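Side-chain contacts in Low molecular weight phosphotyrosine protein phosphatase (Vibrio cholerae, PDB 6U1P), which belongs to the low molecular weight phosphotyrosine protein phosphatases and probably removes phosphate from tyrosine side chains of proteins: residues 10-13 with 19-22; 25-30 with 68-73; 86-89 with 93-96. All coordinates share one frame; numbering follows the deposited sequence.

Interaction 1. Residues 10-13 with 19-22; sequences VVCT and SPMA
The hydroxyl of Ser19, set against Cys12 at the end of strand 6-12, is gripped from outside the contact by a hydrogen bond with Asn15 ND2 and a weaker one with Ala42 O. Its OG sits between the backbone N and the carbonyl carbon (chi1 56°), which turns it to the strand and places it 3.4 Å from Cys12 N. Serine's short side chain lets the helix come this close, with Ser19 CB only 3.4 Å from Val10 O. The backbone Ser19 N, near the start of the helix, points its N-H at Cys12 SG, 3.2 Å away with an angle of 161° at the hydrogen; the bond is less certain than these numbers suggest, because the sulfur is modelled too near the serine hydroxyl. Cys12 is the predicted nucleophile, and an N-H at a helix start directed at its sulfur is consistent with the P-loop, Cys-x5-Arg-Ser, of this family, with Arg18, also a predicted active-site residue, just before Ser19. Further back, Val10 offers CG2 to Ser19 O at 3.4 Å, while CG1 meets the methyl of Ala22 at 4.2 Å. Branched valine suits the strand, and alanine keeps this helix face slim. The contact is buried inside the beta-alpha-beta unit of strand 6-12, helix 18-32 and strand 37-43; Met21 and Ala22 also pack on Ile141 of the second subunit.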
# COMPACT_ATOMS: atom_id res chain seq x y z
N VAL B 10 -20.99 -1.14 8.91
CA VAL B 10 -20.25 -1.66 7.76
C VAL B 10 -18.97 -2.33 8.27
O VAL B 10 -18.28 -1.80 9.15
CB VAL B 10 -19.90 -0.55 6.73
CG1 VAL B 10 -21.12 -0.09 5.96
CG2 VAL B 10 -19.30 0.65 7.41
N VAL B 11 -18.64 -3.48 7.69
CA VAL B 11 -17.63 -4.37 8.26
C VAL B 11 -16.72 -4.89 7.16
O VAL B 11 -17.20 -5.41 6.15
CB VAL B 11 -18.28 -5.56 8.99
CG1 VAL B 11 -17.21 -6.56 9.46
CG2 VAL B 11 -19.13 -5.09 10.15
N CYS B 12 -15.42 -4.73 7.35
CA CYS B 12 -14.44 -5.43 6.54
C CYS B 12 -13.55 -6.26 7.47
O CYS B 12 -13.95 -6.48 8.61
CB CYS B 12 -13.74 -4.43 5.63
SG CYS B 12 -12.71 -3.17 6.48
N THR B 13 -12.38 -6.76 7.03
CA THR B 13 -11.59 -7.62 7.91
C THR B 13 -10.96 -6.86 9.09
O THR B 13 -11.12 -7.27 10.24
CB THR B 13 -10.51 -8.36 7.11
OG1 THR B 13 -11.07 -8.90 5.91
CG2 THR B 13 -9.95 -9.53 7.92
N SER B 19 -14.15 -0.69 5.13
CA SER B 19 -15.33 -0.30 5.90
C SER B 19 -15.24 1.16 6.38
O SER B 19 -16.26 1.86 6.34
CB SER B 19 -15.63 -1.28 7.05
OG SER B 19 -14.54 -1.46 7.95
N PRO B 20 -14.06 1.67 6.80
CA PRO B 20 -14.01 3.11 7.14
C PRO B 20 -14.29 4.01 5.95
O PRO B 20 -14.94 5.05 6.10
CB PRO B 20 -12.57 3.31 7.65
CG PRO B 20 -12.05 1.98 7.92
CD PRO B 20 -12.76 1.02 7.03
N MET B 21 -13.84 3.61 4.76
CA MET B 21 -14.20 4.35 3.56
C MET B 21 -15.72 4.40 3.36
O MET B 21 -16.28 5.46 3.07
CB MET B 21 -13.53 3.72 2.34
CG MET B 21 -12.05 4.14 2.22
SD MET B 21 -11.30 3.48 0.71
CE MET B 21 -10.37 2.11 1.35
N ALA B 22 -16.39 3.26 3.53
CA ALA B 22 -17.84 3.24 3.36
C ALA B 22 -18.54 4.10 4.40
O ALA B 22 -19.51 4.80 4.09
CB ALA B 22 -18.35 1.79 3.42

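Interaction 2. Residues 25-30 with 68-73; sequences ILRDKI and MVNPVQ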
# COMPACT_ATOMS: atom_id res chain seq x y z
N ILE B 25 -18.17 7.76 3.41
CA ILE B 25 -18.95 8.06 2.20
C ILE B 25 -20.44 7.99 2.49
O ILE B 25 -21.20 8.88 2.09
CB ILE B 25 -18.53 7.12 1.06
CG1 ILE B 25 -17.06 7.41 0.69
CG2 ILE B 25 -19.45 7.32 -0.15
CD1 ILE B 25 -16.44 6.45 -0.32
N LEU B 26 -20.89 6.95 3.22
CA LEU B 26 -22.30 6.87 3.59
C LEU B 26 -22.72 8.08 4.40
O LEU B 26 -23.73 8.73 4.10
CB LEU B 26 -22.57 5.58 4.37
CG LEU B 26 -22.72 4.37 3.46
CD1 LEU B 26 -22.73 3.09 4.27
CD2 LEU B 26 -23.98 4.49 2.62
N ARG B 27 -21.94 8.42 5.43
CA ARG B 27 -22.29 9.55 6.29
C ARG B 27 -22.53 10.81 5.47
O ARG B 27 -23.53 11.51 5.67
CB ARG B 27 -21.19 9.78 7.32
CG ARG B 27 -21.41 11.03 8.17
CD ARG B 27 -20.43 11.10 9.34
NE ARG B 27 -20.62 9.95 10.23
CZ ARG B 27 -19.69 9.05 10.51
NH1 ARG B 27 -18.46 9.15 9.98
NH2 ARG B 27 -19.98 8.04 11.31
N ASP B 28 -21.66 11.07 4.51
CA ASP B 28 -21.78 12.26 3.67
C ASP B 28 -23.05 12.22 2.83
O ASP B 28 -23.80 13.21 2.76
CB ASP B 28 -20.54 12.34 2.77
CG ASP B 28 -20.60 13.48 1.79
OD1 ASP B 28 -21.39 13.42 0.84
OD2 ASP B 28 -19.82 14.43 1.97
N LYS B 29 -23.31 11.09 2.18
CA LYS B 29 -24.50 11.02 1.33
C LYS B 29 -25.76 11.07 2.17
O LYS B 29 -26.77 11.63 1.73
CB LYS B 29 -24.45 9.77 0.45
CG LYS B 29 -23.20 9.74 -0.42
CD LYS B 29 -23.44 9.07 -1.74
CE LYS B 29 -22.40 9.48 -2.76
NZ LYS B 29 -22.03 10.93 -2.62
N ILE B 30 -25.70 10.53 3.38
CA ILE B 30 -26.84 10.67 4.28
C ILE B 30 -27.07 12.14 4.59
O ILE B 30 -28.21 12.63 4.54
CB ILE B 30 -26.61 9.84 5.56
CG1 ILE B 30 -26.72 8.35 5.25
CG2 ILE B 30 -27.61 10.23 6.63
CD1 ILE B 30 -26.03 7.46 6.25
N MET B 68 -13.16 12.55 8.59
CA MET B 68 -13.14 12.65 10.04
C MET B 68 -13.58 11.30 10.57
O MET B 68 -14.66 10.85 10.25
CB MET B 68 -14.03 13.76 10.57
CG MET B 68 -14.35 13.61 12.02
SD MET B 68 -14.90 15.14 12.75
CE MET B 68 -16.47 15.36 11.96
N VAL B 69 -12.71 10.63 11.32
CA VAL B 69 -12.73 9.17 11.40
C VAL B 69 -12.84 8.71 12.85
O VAL B 69 -12.20 9.25 13.75
CB VAL B 69 -11.50 8.52 10.74
CG1 VAL B 69 -11.72 8.44 9.28
CG2 VAL B 69 -10.21 9.29 11.05
N ASN B 70 -13.66 7.70 13.05
CA ASN B 70 -13.70 7.03 14.33
C ASN B 70 -12.53 6.07 14.50
O ASN B 70 -11.93 5.61 13.53
CB ASN B 70 -15.02 6.30 14.47
CG ASN B 70 -16.16 7.26 14.75
OD1 ASN B 70 -16.19 7.89 15.80
ND2 ASN B 70 -17.05 7.44 13.77
N PRO B 71 -12.15 5.80 15.75
CA PRO B 71 -11.15 4.77 16.01
C PRO B 71 -11.58 3.43 15.44
O PRO B 71 -12.77 3.14 15.32
CB PRO B 71 -11.09 4.71 17.55
CG PRO B 71 -11.62 6.04 18.01
CD PRO B 71 -12.66 6.42 16.99
N VAL B 72 -10.58 2.65 15.04
CA VAL B 72 -10.77 1.25 14.66
C VAL B 72 -11.48 0.49 15.78
O VAL B 72 -11.13 0.62 16.96
CB VAL B 72 -9.40 0.63 14.35
CG1 VAL B 72 -9.53 -0.89 14.09
CG2 VAL B 72 -8.72 1.35 13.18
N GLN B 73 -12.43 -0.37 15.41
CA GLN B 73 -13.04 -1.23 16.41
C GLN B 73 -13.45 -2.57 15.80
O GLN B 73 -13.79 -2.66 14.62
CB GLN B 73 -14.26 -0.56 17.06
CG GLN B 73 -15.23 -0.02 16.05
CD GLN B 73 -16.57 0.37 16.65
OE1 GLN B 73 -16.66 0.68 17.85
NE2 GLN B 73 -17.62 0.36 15.83
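Helix 18-32, the helix that follows the phosphate-binding loop, meets the irregular connection between helices 54-62 and 77-82 at the protein surface, mainly through Arg27 and Asn70. The arginine leaves the helix with CG opposite the backbone N (chi1 174°), runs out extended, and then bends at chi3 (-62°), which swings its guanidinium toward the loop. There NH2 stops 3.9 Å from Asn70 ND2. The two flat groups are neither stacked nor coplanar: guanidinium and amide planes stand 76° apart, and the amide nitrogen approaches the guanidinium obliquely. NH1 lies 4.2 Å from Met68 O, too long for a hydrogen bond, so that carbonyl serves only as a near neighbour of the charge.

Two nitrogen donors have no bond to offer each other; what probably brings them together is Glu23, one helical turn before Arg27 and outside both segments. Glu23 OE2 forms a salt bridge with Arg27 NH2 and accepts a hydrogen bond from Asn70 ND2, so a single carboxylate oxygen serves both the helix and the loop. Arg40 on strand 37-43 brings a second positive charge close to Arg27 and also packs on Asn70. Arginine suits the place because its long chain can extend from the helix to the loop, and asparagine because its short side chain puts an amide N-H within reach of the same acceptor. The chemistry therefore implies an indirect joint: little surface is buried, no bond crosses directly, and the shared acidic partner probably offsets the positive charge gathered beside it.

Interaction 3. Residues 86-89 with 93-96; sequences IYAM and NLAD
Strand 85-88 ends and the chain folds back almost at once into helix 91-100, bringing Ala88 and Leu94 to within 5.1 Å of each other, CA to CA. The turn begins at Met89, whose backbone leaves the extended conformation for helical values (phi -76°, psi -33°). With so little space between strand and helix, alanine fits well at the end of the strand: its methyl presses on the helix backbone, with CB 3.5 Å from Leu94 N. The same CB meets Leu94 CB at 3.7 Å and Asn93 CB at 3.8 Å, so this single methyl touches two successive helix residues. Leu94 also packs on Leu109 and Leu111 of strand 109-111, where its branched apolar end suits a surface of leucines.

Asn93 supplies a donor and an acceptor at the turn: OD1 lies alongside Met89 CB at 3.6 Å, while ND2 donates to Thr13 OG1 in the loop after Cys12. Met89 uses only its CB here; CG, placed by chi1 (-71°) anti to the carbonyl carbon, packs against Cys12, and the side chain also touches Arg18. Strand, tight turn and helix form the first half of the beta-alpha-beta crossover from strand 85-88 to strand 109-111, an arrangement characteristic of the parallel alpha/beta fold of low molecular weight phosphatases, whose catalytic pocket lies at the C-terminal ends of the strands.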
# COMPACT_ATOMS: atom_id res chain seq x y z
N ILE B 86 -26.38 -4.46 8.62
CA ILE B 86 -24.95 -4.67 8.75
C ILE B 86 -24.45 -5.19 7.42
O ILE B 86 -24.94 -6.21 6.93
CB ILE B 86 -24.63 -5.65 9.89
CG1 ILE B 86 -25.09 -5.05 11.23
CG2 ILE B 86 -23.14 -6.00 9.90
CD1 ILE B 86 -25.61 -6.07 12.21
N TYR B 87 -23.50 -4.46 6.80
CA TYR B 87 -23.04 -4.77 5.46
C TYR B 87 -21.59 -5.25 5.47
O TYR B 87 -20.71 -4.61 6.06
CB TYR B 87 -23.17 -3.54 4.54
CG TYR B 87 -24.59 -3.07 4.36
CD1 TYR B 87 -25.14 -2.12 5.21
CD2 TYR B 87 -25.39 -3.57 3.33
CE1 TYR B 87 -26.45 -1.68 5.04
CE2 TYR B 87 -26.69 -3.14 3.15
CZ TYR B 87 -27.21 -2.20 4.01
OH TYR B 87 -28.50 -1.77 3.85
N ALA B 88 -21.35 -6.36 4.76
CA ALA B 88 -20.05 -6.99 4.60
C ALA B 88 -19.44 -6.62 3.26
O ALA B 88 -20.14 -6.59 2.24
CB ALA B 88 -20.19 -8.51 4.71
N MET B 89 -18.12 -6.34 3.27
CA MET B 89 -17.39 -5.92 2.07
C MET B 89 -17.11 -7.06 1.09
O MET B 89 -17.08 -6.84 -0.13
CB MET B 89 -16.07 -5.25 2.46
CG MET B 89 -16.25 -3.90 3.09
SD MET B 89 -16.95 -2.67 1.97
CE MET B 89 -18.21 -1.99 3.05
N ASN B 93 -15.98 -11.76 4.72
CA ASN B 93 -16.54 -10.97 5.81
C ASN B 93 -17.95 -11.43 6.16
O ASN B 93 -18.29 -11.60 7.34
CB ASN B 93 -16.54 -9.49 5.43
CG ASN B 93 -15.15 -8.95 5.16
OD1 ASN B 93 -14.93 -8.23 4.18
ND2 ASN B 93 -14.20 -9.28 6.03
N LEU B 94 -18.78 -11.64 5.14
CA LEU B 94 -20.15 -12.05 5.36
C LEU B 94 -20.22 -13.40 6.07
O LEU B 94 -21.11 -13.62 6.89
CB LEU B 94 -20.91 -12.11 4.03
CG LEU B 94 -22.38 -12.51 4.10
CD1 LEU B 94 -23.21 -11.40 4.70
CD2 LEU B 94 -22.86 -12.86 2.71
N ALA B 95 -19.28 -14.29 5.77
CA ALA B 95 -19.26 -15.60 6.40
C ALA B 95 -18.90 -15.50 7.88
O ALA B 95 -19.55 -16.11 8.73
CB ALA B 95 -18.28 -16.52 5.68
N ASP B 96 -17.87 -14.72 8.20
CA ASP B 96 -17.43 -14.64 9.59
C ASP B 96 -18.47 -13.97 10.49
O ASP B 96 -18.60 -14.34 11.66
CB ASP B 96 -16.09 -13.92 9.66
CG ASP B 96 -15.02 -14.64 8.86
OD1 ASP B 96 -15.22 -15.84 8.56
OD2 ASP B 96 -13.99 -14.02 8.52

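Interactions 1 and 3 are buried strand-to-helix joints in beta-alpha-beta units whose first strands are neighbours in the sheet; interaction 2 lies at the surface, its centre about 17 Å from that of interaction 3. The two buried contacts meet directly: Val11 N lies 2.9 Å from Tyr87 O, a probable hydrogen bond between adjacent strands. Interaction 2 shares helix 18-32 with interaction 1, and Val10 CG1 touches Leu26 CD1 on that helix. Chemistry follows position: small and apolar side chains fill the core joints, with polar groups near the predicted nucleophile, whereas the outer contact relies on polar and charged side chains sharing a carboxylate.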